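Local coordinates for 5' nucleotidase family protein (Staphylococcus aureus subsp. aureus, PDB 4Q7F), which is a 5'-nucleotidase family protein that joins a metal-binding calcineurin-like phosphoesterase domain, here with manganese and magnesium, to a 5'-nucleotidase C-terminal domain, at residues 18-31 with 264-278. Residues are numbered along the deposited sequence; the frame is centred on the assembly and turned at random.
Sequences SNIAFYVVSDVHGY and PGTRGTTVGRVVLST. With MN (manganese (II) ion), chain C.
Tyr31 and Arg267 both turn CG beside the backbone N (chi1 -72° and -52°), and with the arginine chain extended from CG to NE the two side chains run alongside each other in the same direction. The guanidinium lies flat on the phenol ring, centres 4.2 Å apart and planes 16° off parallel. Arg267 CD sits over the middle of that ring face in a CH-pi contact, while Tyr31 OH in turn lies over the guanidinium. Nearby, Thr266 OG1, placed anti to its N, donates to Asp27 O at 2.7 Å in the carbonyl plane. Arg267 N gives the same oxygen a second, nearly straight bond of 2.9 Å, tilted out of that plane, so two donors grip the backbone of a metal ligand. Asp27 OD2 binds the manganese ion at 2.2 Å and His29 NE2 at 2.3 Å, in a site completed by Asp72, His249 and two waters. Ser26 OG bonds to Asp27 OD1, which also accepts from His247 N; one water links Asp27 OD1 to Gly265 O and another joins Ser26 O to Gly268 N.

Behind the metal, strands 19-25 and 270-278 run antiparallel, with paired backbone bonds at Ile20–Leu276, Phe22–Val274 and Val24–Gly272. Phe22 CE1 approaches Leu276 CD1 (4.1 Å) on the face that packs against strand 242-244. On the other face Tyr23 CE1 rests against Arg273 CD (3.6 Å), ring and guanidinium planes nearly perpendicular; Tyr23 OH hydrogen-bonds to Asp58 and Arg273 NH1 makes a salt bridge to it. Gly272 leaves room for Val24 CG1. Strand 19-25 lies between 65-69 and 270-278 in one sheet and delivers Asp27 and His29 from the loop at its C-terminal end, the Asp-X-His metal-binding motif of the calcineurin-like phosphoesterase fold.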
ATOM      1  N   SER A  18     -23.167 -19.151  24.436  1.00 36.29           N
ATOM      2  CA  SER A  18     -23.303 -18.843  22.986  1.00 34.83           C
ATOM      3  C   SER A  18     -22.099 -18.029  22.514  1.00 33.38           C
ATOM      4  O   SER A  18     -21.397 -17.415  23.323  1.00 33.15           O
ATOM      5  CB  SER A  18     -24.596 -18.097  22.726  1.00 36.72           C
ATOM      6  OG  SER A  18     -24.688 -16.979  23.586  1.00 40.11           O
ATOM      7  N   ASN A  19     -21.860 -18.005  21.211  1.00 29.94           N
ATOM      8  CA  ASN A  19     -20.682 -17.305  20.719  1.00 29.01           C
ATOM      9  C   ASN A  19     -20.852 -16.648  19.355  1.00 27.64           C
ATOM     10  O   ASN A  19     -21.878 -16.813  18.690  1.00 25.67           O
ATOM     11  CB  ASN A  19     -19.511 -18.280  20.709  1.00 28.39           C
ATOM     12  CG  ASN A  19     -19.723 -19.442  19.760  1.00 28.65           C
ATOM     13  OD1 ASN A  19     -20.341 -19.300  18.706  1.00 28.40           O
ATOM     14  ND2 ASN A  19     -19.160 -20.585  20.105  1.00 28.89           N
ATOM     15  N   ILE A  20     -19.821 -15.907  18.950  1.00 26.87           N
ATOM     16  CA  ILE A  20     -19.849 -15.207  17.696  1.00 26.22           C
ATOM     17  C   ILE A  20     -18.442 -14.981  17.228  1.00 25.56           C
ATOM     18  O   ILE A  20     -17.568 -14.521  17.990  1.00 25.76           O
ATOM     19  CB  ILE A  20     -20.618 -13.869  17.813  1.00 27.63           C
ATOM     20  CG1 ILE A  20     -20.602 -13.116  16.471  1.00 27.27           C
ATOM     21  CG2 ILE A  20     -20.051 -13.019  18.949  1.00 27.79           C
ATOM     22  CD1 ILE A  20     -21.331 -11.791  16.502  1.00 28.27           C
ATOM     23  N   ALA A  21     -18.207 -15.313  15.967  1.00 24.06           N
ATOM     24  CA  ALA A  21     -16.878 -15.147  15.409  1.00 23.03           C
ATOM     25  C   ALA A  21     -16.825 -14.049  14.384  1.00 22.12           C
ATOM     26  O   ALA A  21     -17.726 -13.914  13.543  1.00 21.79           O
ATOM     27  CB  ALA A  21     -16.391 -16.458  14.799  1.00 22.43           C
ATOM     28  N   PHE A  22     -15.736 -13.279  14.462  1.00 21.14           N
ATOM     29  CA  PHE A  22     -15.444 -12.210  13.545  1.00 21.49           C
ATOM     30  C   PHE A  22     -14.245 -12.579  12.710  1.00 20.95           C
ATOM     31  O   PHE A  22     -13.183 -12.837  13.242  1.00 20.74           O
ATOM     32  CB  PHE A  22     -15.136 -10.918  14.304  1.00 22.12           C
ATOM     33  CG  PHE A  22     -16.322 -10.316  14.984  1.00 22.29           C
ATOM     34  CD1 PHE A  22     -16.649 -10.673  16.278  1.00 23.38           C
ATOM     35  CD2 PHE A  22     -17.105  -9.366  14.333  1.00 23.02           C
ATOM     36  CE1 PHE A  22     -17.732 -10.098  16.914  1.00 24.68           C
ATOM     37  CE2 PHE A  22     -18.186  -8.791  14.962  1.00 23.94           C
ATOM     38  CZ  PHE A  22     -18.511  -9.162  16.251  1.00 24.96           C
ATOM     39  N   TYR A  23     -14.443 -12.626  11.399  1.00 20.92           N
ATOM     40  CA  TYR A  23     -13.389 -12.931  10.440  1.00 20.25           C
ATOM     41  C   TYR A  23     -13.048 -11.695   9.630  1.00 21.12           C
ATOM     42  O   TYR A  23     -13.940 -11.014   9.089  1.00 21.42           O
ATOM     43  CB  TYR A  23     -13.868 -13.994   9.452  1.00 20.19           C
ATOM     44  CG  TYR A  23     -14.123 -15.310  10.079  1.00 19.98           C
ATOM     45  CD1 TYR A  23     -13.082 -16.222  10.241  1.00 20.72           C
ATOM     46  CD2 TYR A  23     -15.403 -15.668  10.522  1.00 21.01           C
ATOM     47  CE1 TYR A  23     -13.288 -17.443  10.818  1.00 19.95           C
ATOM     48  CE2 TYR A  23     -15.629 -16.899  11.091  1.00 21.18           C
ATOM     49  CZ  TYR A  23     -14.568 -17.779  11.239  1.00 20.83           C
ATOM     50  OH  TYR A  23     -14.753 -18.981  11.810  1.00 20.78           O
ATOM     51  N   VAL A  24     -11.763 -11.434   9.474  1.00 20.53           N
ATOM     52  CA  VAL A  24     -11.364 -10.280   8.730  1.00 20.96           C
ATOM     53  C   VAL A  24     -10.200 -10.550   7.801  1.00 19.48           C
ATOM     54  O   VAL A  24      -9.277 -11.278   8.146  1.00 18.86           O
ATOM     55  CB  VAL A  24     -11.035  -9.080   9.673  1.00 22.65           C
ATOM     56  CG1 VAL A  24     -10.062  -9.487  10.769  1.00 23.00           C
ATOM     57  CG2 VAL A  24     -10.485  -7.889   8.877  1.00 22.62           C
ATOM     58  N   VAL A  25     -10.321 -10.004   6.590  1.00 19.51           N
ATOM     59  CA  VAL A  25      -9.235  -9.953   5.621  1.00 19.26           C
ATOM     60  C   VAL A  25      -8.927  -8.467   5.479  1.00 20.34           C
ATOM     61  O   VAL A  25      -9.813  -7.595   5.673  1.00 20.22           O
ATOM     62  CB  VAL A  25      -9.558 -10.597   4.259  1.00 19.90           C
ATOM     63  CG1 VAL A  25      -9.645 -12.100   4.410  1.00 20.65           C
ATOM     64  CG2 VAL A  25     -10.841 -10.045   3.649  1.00 19.82           C
ATOM     65  N   SER A  26      -7.671  -8.156   5.199  1.00 19.74           N
ATOM     66  CA  SER A  26      -7.265  -6.770   5.026  1.00 20.30           C
ATOM     67  C   SER A  26      -6.184  -6.715   3.982  1.00 19.11           C
ATOM     68  O   SER A  26      -5.411  -7.669   3.823  1.00 17.53           O
ATOM     69  CB  SER A  26      -6.731  -6.169   6.336  1.00 22.20           C
ATOM     70  OG  SER A  26      -6.496  -4.769   6.222  1.00 21.52           O
ATOM     71  N   ASP A  27      -6.147  -5.602   3.257  1.00 18.86           N
ATOM     72  CA  ASP A  27      -5.142  -5.389   2.232  1.00 18.88           C
ATOM     73  C   ASP A  27      -5.033  -6.565   1.255  1.00 17.79           C
ATOM     74  O   ASP A  27      -3.951  -7.064   0.961  1.00 17.22           O
ATOM     75  CB  ASP A  27      -3.799  -5.049   2.901  1.00 20.08           C
ATOM     76  CG  ASP A  27      -3.892  -3.828   3.833  1.00 20.87           C
ATOM     77  OD1 ASP A  27      -4.349  -3.945   4.999  1.00 21.37           O
ATOM     78  OD2 ASP A  27      -3.406  -2.740   3.443  1.00 23.24           O
ATOM     79  N   VAL A  28      -6.193  -7.032   0.787  1.00 16.95           N
ATOM     80  CA  VAL A  28      -6.255  -8.100  -0.182  1.00 17.09           C
ATOM     81  C   VAL A  28      -5.603  -7.647  -1.486  1.00 17.75           C
ATOM     82  O   VAL A  28      -4.938  -8.446  -2.191  1.00 16.84           O
ATOM     83  CB  VAL A  28      -7.689  -8.553  -0.394  1.00 16.79           C
ATOM     84  CG1 VAL A  28      -7.733  -9.641  -1.460  1.00 16.55           C
ATOM     85  CG2 VAL A  28      -8.208  -9.058   0.943  1.00 16.65           C
ATOM     86  N   HIS A  29      -5.793  -6.358  -1.774  1.00 18.48           N
ATOM     87  CA  HIS A  29      -5.150  -5.668  -2.881  1.00 18.26           C
ATOM     88  C   HIS A  29      -5.409  -6.235  -4.258  1.00 17.69           C
ATOM     89  O   HIS A  29      -4.544  -6.182  -5.131  1.00 16.40           O
ATOM     90  CB  HIS A  29      -3.639  -5.543  -2.624  1.00 18.81           C
ATOM     91  CG  HIS A  29      -3.266  -4.383  -1.755  1.00 19.83           C
ATOM     92  ND1 HIS A  29      -3.435  -3.081  -2.162  1.00 20.34           N
ATOM     93  CD2 HIS A  29      -2.673  -4.321  -0.539  1.00 20.71           C
ATOM     94  CE1 HIS A  29      -2.981  -2.262  -1.228  1.00 21.76           C
ATOM     95  NE2 HIS A  29      -2.518  -2.989  -0.230  1.00 21.71           N
ATOM     96  N   GLY A  30      -6.592  -6.823  -4.436  1.00 17.31           N
ATOM     97  CA  GLY A  30      -6.976  -7.362  -5.737  1.00 16.13           C
ATOM     98  C   GLY A  30      -6.306  -8.675  -6.060  1.00 16.01           C
ATOM     99  O   GLY A  30      -6.275  -9.073  -7.238  1.00 16.65           O
ATOM    100  N   TYR A  31      -5.726  -9.328  -5.038  1.00 15.52           N
ATOM    101  CA  TYR A  31      -5.175 -10.670  -5.184  1.00 15.24           C
ATOM    102  C   TYR A  31      -6.309 -11.647  -4.840  1.00 15.13           C
ATOM    103  O   TYR A  31      -6.515 -12.021  -3.689  1.00 15.30           O
ATOM    104  CB  TYR A  31      -3.967 -10.886  -4.302  1.00 15.65           C
ATOM    105  CG  TYR A  31      -2.775 -10.120  -4.816  1.00 15.91           C
ATOM    106  CD1 TYR A  31      -2.570  -8.804  -4.465  1.00 16.47           C
ATOM    107  CD2 TYR A  31      -1.900 -10.701  -5.721  1.00 16.37           C
ATOM    108  CE1 TYR A  31      -1.486  -8.082  -4.963  1.00 17.03           C
ATOM    109  CE2 TYR A  31      -0.818  -9.990  -6.232  1.00 16.70           C
ATOM    110  CZ  TYR A  31      -0.630  -8.680  -5.849  1.00 17.02           C
ATOM    111  OH  TYR A  31       0.424  -7.965  -6.353  1.00 17.87           O
ATOM    112  N   PRO A 264      -4.308  -8.606   9.916  1.00 23.23           N
ATOM    113  CA  PRO A 264      -4.237  -9.825   9.160  1.00 22.94           C
ATOM    114  C   PRO A 264      -3.402  -9.810   7.887  1.00 22.09           C
ATOM    115  O   PRO A 264      -3.843 -10.320   6.852  1.00 22.39           O
ATOM    116  CB  PRO A 264      -5.706 -10.092   8.860  1.00 22.99           C
ATOM    117  CG  PRO A 264      -6.307  -8.743   8.734  1.00 22.26           C
ATOM    118  CD  PRO A 264      -5.439  -7.775   9.471  1.00 23.70           C
ATOM    119  N   GLY A 265      -2.216  -9.224   7.938  1.00 21.29           N
ATOM    120  CA  GLY A 265      -1.332  -9.253   6.794  1.00 20.18           C
ATOM    121  C   GLY A 265      -1.875  -8.637   5.503  1.00 19.24           C
ATOM    122  O   GLY A 265      -2.485  -7.548   5.501  1.00 17.96           O
ATOM    123  N   THR A 266      -1.628  -9.330   4.404  1.00 18.70           N
ATOM    124  CA  THR A 266      -1.992  -8.822   3.101  1.00 19.53           C
ATOM    125  C   THR A 266      -2.069  -9.949   2.091  1.00 19.98           C
ATOM    126  O   THR A 266      -1.475 -11.014   2.273  1.00 19.88           O
ATOM    127  CB  THR A 266      -0.912  -7.788   2.619  1.00 19.71           C
ATOM    128  OG1 THR A 266      -1.290  -7.203   1.357  1.00 19.26           O
ATOM    129  CG2 THR A 266       0.463  -8.460   2.481  1.00 21.60           C
ATOM    130  N   ARG A 267      -2.776  -9.686   1.005  1.00 20.23           N
ATOM    131  CA  ARG A 267      -2.933 -10.642  -0.105  1.00 21.12           C
ATOM    132  C   ARG A 267      -3.567 -11.995   0.234  1.00 21.03           C
ATOM    133  O   ARG A 267      -3.362 -12.996  -0.479  1.00 19.08           O
ATOM    134  CB  ARG A 267      -1.616 -10.862  -0.826  1.00 21.89           C
ATOM    135  CG  ARG A 267      -0.949  -9.591  -1.250  1.00 22.87           C
ATOM    136  CD  ARG A 267       0.254  -9.870  -2.120  1.00 24.70           C
ATOM    137  NE  ARG A 267       0.877  -8.628  -2.544  1.00 26.03           N
ATOM    138  CZ  ARG A 267       1.928  -8.549  -3.362  1.00 28.05           C
ATOM    139  NH1 ARG A 267       2.500  -9.644  -3.842  1.00 29.53           N
ATOM    140  NH2 ARG A 267       2.414  -7.371  -3.684  1.00 28.44           N
ATOM    141  N   GLY A 268      -4.327 -12.026   1.323  1.00 22.27           N
ATOM    142  CA  GLY A 268      -5.048 -13.238   1.724  1.00 22.00           C
ATOM    143  C   GLY A 268      -4.187 -14.438   2.115  1.00 22.33           C
ATOM    144  O   GLY A 268      -4.551 -15.532   1.841  1.00 19.85           O
ATOM    145  N   THR A 269      -3.018 -14.206   2.717  1.00 22.02           N
ATOM    146  CA  THR A 269      -2.174 -15.296   3.178  1.00 22.93           C
ATOM    147  C   THR A 269      -2.613 -15.694   4.585  1.00 23.37           C
ATOM    148  O   THR A 269      -2.265 -16.775   5.064  1.00 21.08           O
ATOM    149  CB  THR A 269      -0.692 -14.894   3.222  1.00 24.20           C
ATOM    150  OG1 THR A 269      -0.542 -13.775   4.087  1.00 24.71           O
ATOM    151  CG2 THR A 269      -0.202 -14.507   1.845  1.00 25.40           C
ATOM    152  N   THR A 270      -3.376 -14.809   5.242  1.00 22.78           N
ATOM    153  CA  THR A 270      -3.915 -15.080   6.586  1.00 24.18           C
ATOM    154  C   THR A 270      -5.319 -14.447   6.708  1.00 22.65           C
ATOM    155  O   THR A 270      -5.740 -13.670   5.844  1.00 24.25           O
ATOM    156  CB  THR A 270      -2.988 -14.568   7.721  1.00 25.97           C
ATOM    157  OG1 THR A 270      -2.814 -13.157   7.607  1.00 27.53           O
ATOM    158  CG2 THR A 270      -1.604 -15.199   7.646  1.00 27.94           C
ATOM    159  N   VAL A 271      -6.046 -14.873   7.730  1.00 21.57           N
ATOM    160  CA  VAL A 271      -7.372 -14.407   8.054  1.00 20.74           C
ATOM    161  C   VAL A 271      -7.409 -14.196   9.560  1.00 19.98           C
ATOM    162  O   VAL A 271      -6.984 -15.076  10.290  1.00 21.20           O
ATOM    163  CB  VAL A 271      -8.426 -15.481   7.731  1.00 21.42           C
ATOM    164  CG1 VAL A 271      -9.779 -15.049   8.262  1.00 21.87           C
ATOM    165  CG2 VAL A 271      -8.475 -15.749   6.239  1.00 21.26           C
ATOM    166  N   GLY A 272      -7.891 -13.042  10.020  1.00 19.37           N
ATOM    167  CA  GLY A 272      -7.989 -12.772  11.450  1.00 19.67           C
ATOM    168  C   GLY A 272      -9.300 -13.336  11.951  1.00 19.79           C
ATOM    169  O   GLY A 272     -10.321 -13.197  11.274  1.00 18.13           O
ATOM    170  N   ARG A 273      -9.271 -13.995  13.108  1.00 20.45           N
ATOM    171  CA  ARG A 273     -10.499 -14.545  13.708  1.00 21.90           C
ATOM    172  C   ARG A 273     -10.537 -14.151  15.171  1.00 22.97           C
ATOM    173  O   ARG A 273      -9.592 -14.413  15.908  1.00 23.24           O
ATOM    174  CB  ARG A 273     -10.577 -16.059  13.599  1.00 21.98           C
ATOM    175  CG  ARG A 273     -11.895 -16.631  14.117  1.00 22.95           C
ATOM    176  CD  ARG A 273     -11.895 -18.145  14.112  1.00 23.27           C
ATOM    177  NE  ARG A 273     -11.071 -18.719  15.187  1.00 23.84           N
ATOM    178  CZ  ARG A 273     -10.671 -19.987  15.235  1.00 24.35           C
ATOM    179  NH1 ARG A 273     -10.992 -20.842  14.273  1.00 24.55           N
ATOM    180  NH2 ARG A 273      -9.957 -20.422  16.261  1.00 26.04           N
ATOM    181  N   VAL A 274     -11.609 -13.472  15.567  1.00 23.54           N
ATOM    182  CA  VAL A 274     -11.803 -13.100  16.950  1.00 24.16           C
ATOM    183  C   VAL A 274     -13.126 -13.695  17.355  1.00 24.47           C
ATOM    184  O   VAL A 274     -14.122 -13.476  16.677  1.00 24.43           O
ATOM    185  CB  VAL A 274     -11.825 -11.582  17.133  1.00 24.74           C
ATOM    186  CG1 VAL A 274     -12.168 -11.224  18.571  1.00 26.47           C
ATOM    187  CG2 VAL A 274     -10.464 -11.004  16.753  1.00 25.75           C
ATOM    188  N   VAL A 275     -13.128 -14.459  18.448  1.00 24.81           N
ATOM    189  CA  VAL A 275     -14.324 -15.089  18.941  1.00 26.05           C
ATOM    190  C   VAL A 275     -14.707 -14.498  20.282  1.00 28.14           C
ATOM    191  O   VAL A 275     -13.863 -14.310  21.181  1.00 28.44           O
ATOM    192  CB  VAL A 275     -14.150 -16.616  19.130  1.00 25.69           C
ATOM    193  CG1 VAL A 275     -15.450 -17.249  19.617  1.00 26.50           C
ATOM    194  CG2 VAL A 275     -13.682 -17.270  17.842  1.00 24.50           C
ATOM    195  N   LEU A 276     -15.987 -14.187  20.405  1.00 29.59           N
ATOM    196  CA  LEU A 276     -16.525 -13.702  21.646  1.00 31.14           C
ATOM    197  C   LEU A 276     -17.516 -14.758  22.119  1.00 32.30           C
ATOM    198  O   LEU A 276     -18.182 -15.388  21.287  1.00 31.33           O
ATOM    199  CB  LEU A 276     -17.228 -12.372  21.447  1.00 31.18           C
ATOM    200  CG  LEU A 276     -16.519 -11.181  20.842  1.00 30.89           C
ATOM    201  CD1 LEU A 276     -17.453  -9.987  20.997  1.00 31.64           C
ATOM    202  CD2 LEU A 276     -15.162 -10.878  21.468  1.00 30.89           C
ATOM    203  N   SER A 277     -17.583 -15.002  23.433  1.00 34.85           N
ATOM    204  CA  SER A 277     -18.541 -15.982  23.988  1.00 36.59           C
ATOM    205  C   SER A 277     -19.115 -15.496  25.317  1.00 39.26           C
ATOM    206  O   SER A 277     -18.484 -14.722  26.033  1.00 39.21           O
ATOM    207  CB  SER A 277     -17.928 -17.393  24.135  1.00 37.07           C
ATOM    208  OG  SER A 277     -16.803 -17.405  25.001  1.00 38.64           O
ATOM    209  N   THR A 278     -20.331 -15.938  25.625  1.00 40.76           N
ATOM    210  CA  THR A 278     -21.006 -15.516  26.848  1.00 44.00           C
ATOM    211  C   THR A 278     -20.535 -16.271  28.093  1.00 46.60           C
ATOM    212  O   THR A 278     -20.085 -17.407  28.018  1.00 45.43           O
ATOM    213  CB  THR A 278     -22.531 -15.690  26.723  1.00 44.09           C
ATOM    214  OG1 THR A 278     -22.835 -17.046  26.389  1.00 42.43           O
ATOM    215  CG2 THR A 278     -23.084 -14.787  25.641  1.00 43.60           C
TER
HETATM  216 MN    MN C 602      -2.214  -1.975   1.767  1.00 22.28          MN
HETATM  217  O   HOH W   1      -6.040 -10.911   5.682  1.00 17.59           O
HETATM  218  O   HOH W   2      -5.316 -10.082   3.019  1.00 21.65           O
HETATM  219  O   HOH W   3      -2.580  -5.194   6.880  1.00 19.33           O
HETATM  220  O   HOH W   4      -1.168  -0.212   2.726  1.00 20.85           O
HETATM  221  O   HOH W   5      -0.469  -0.960   0.395  1.00 33.42           O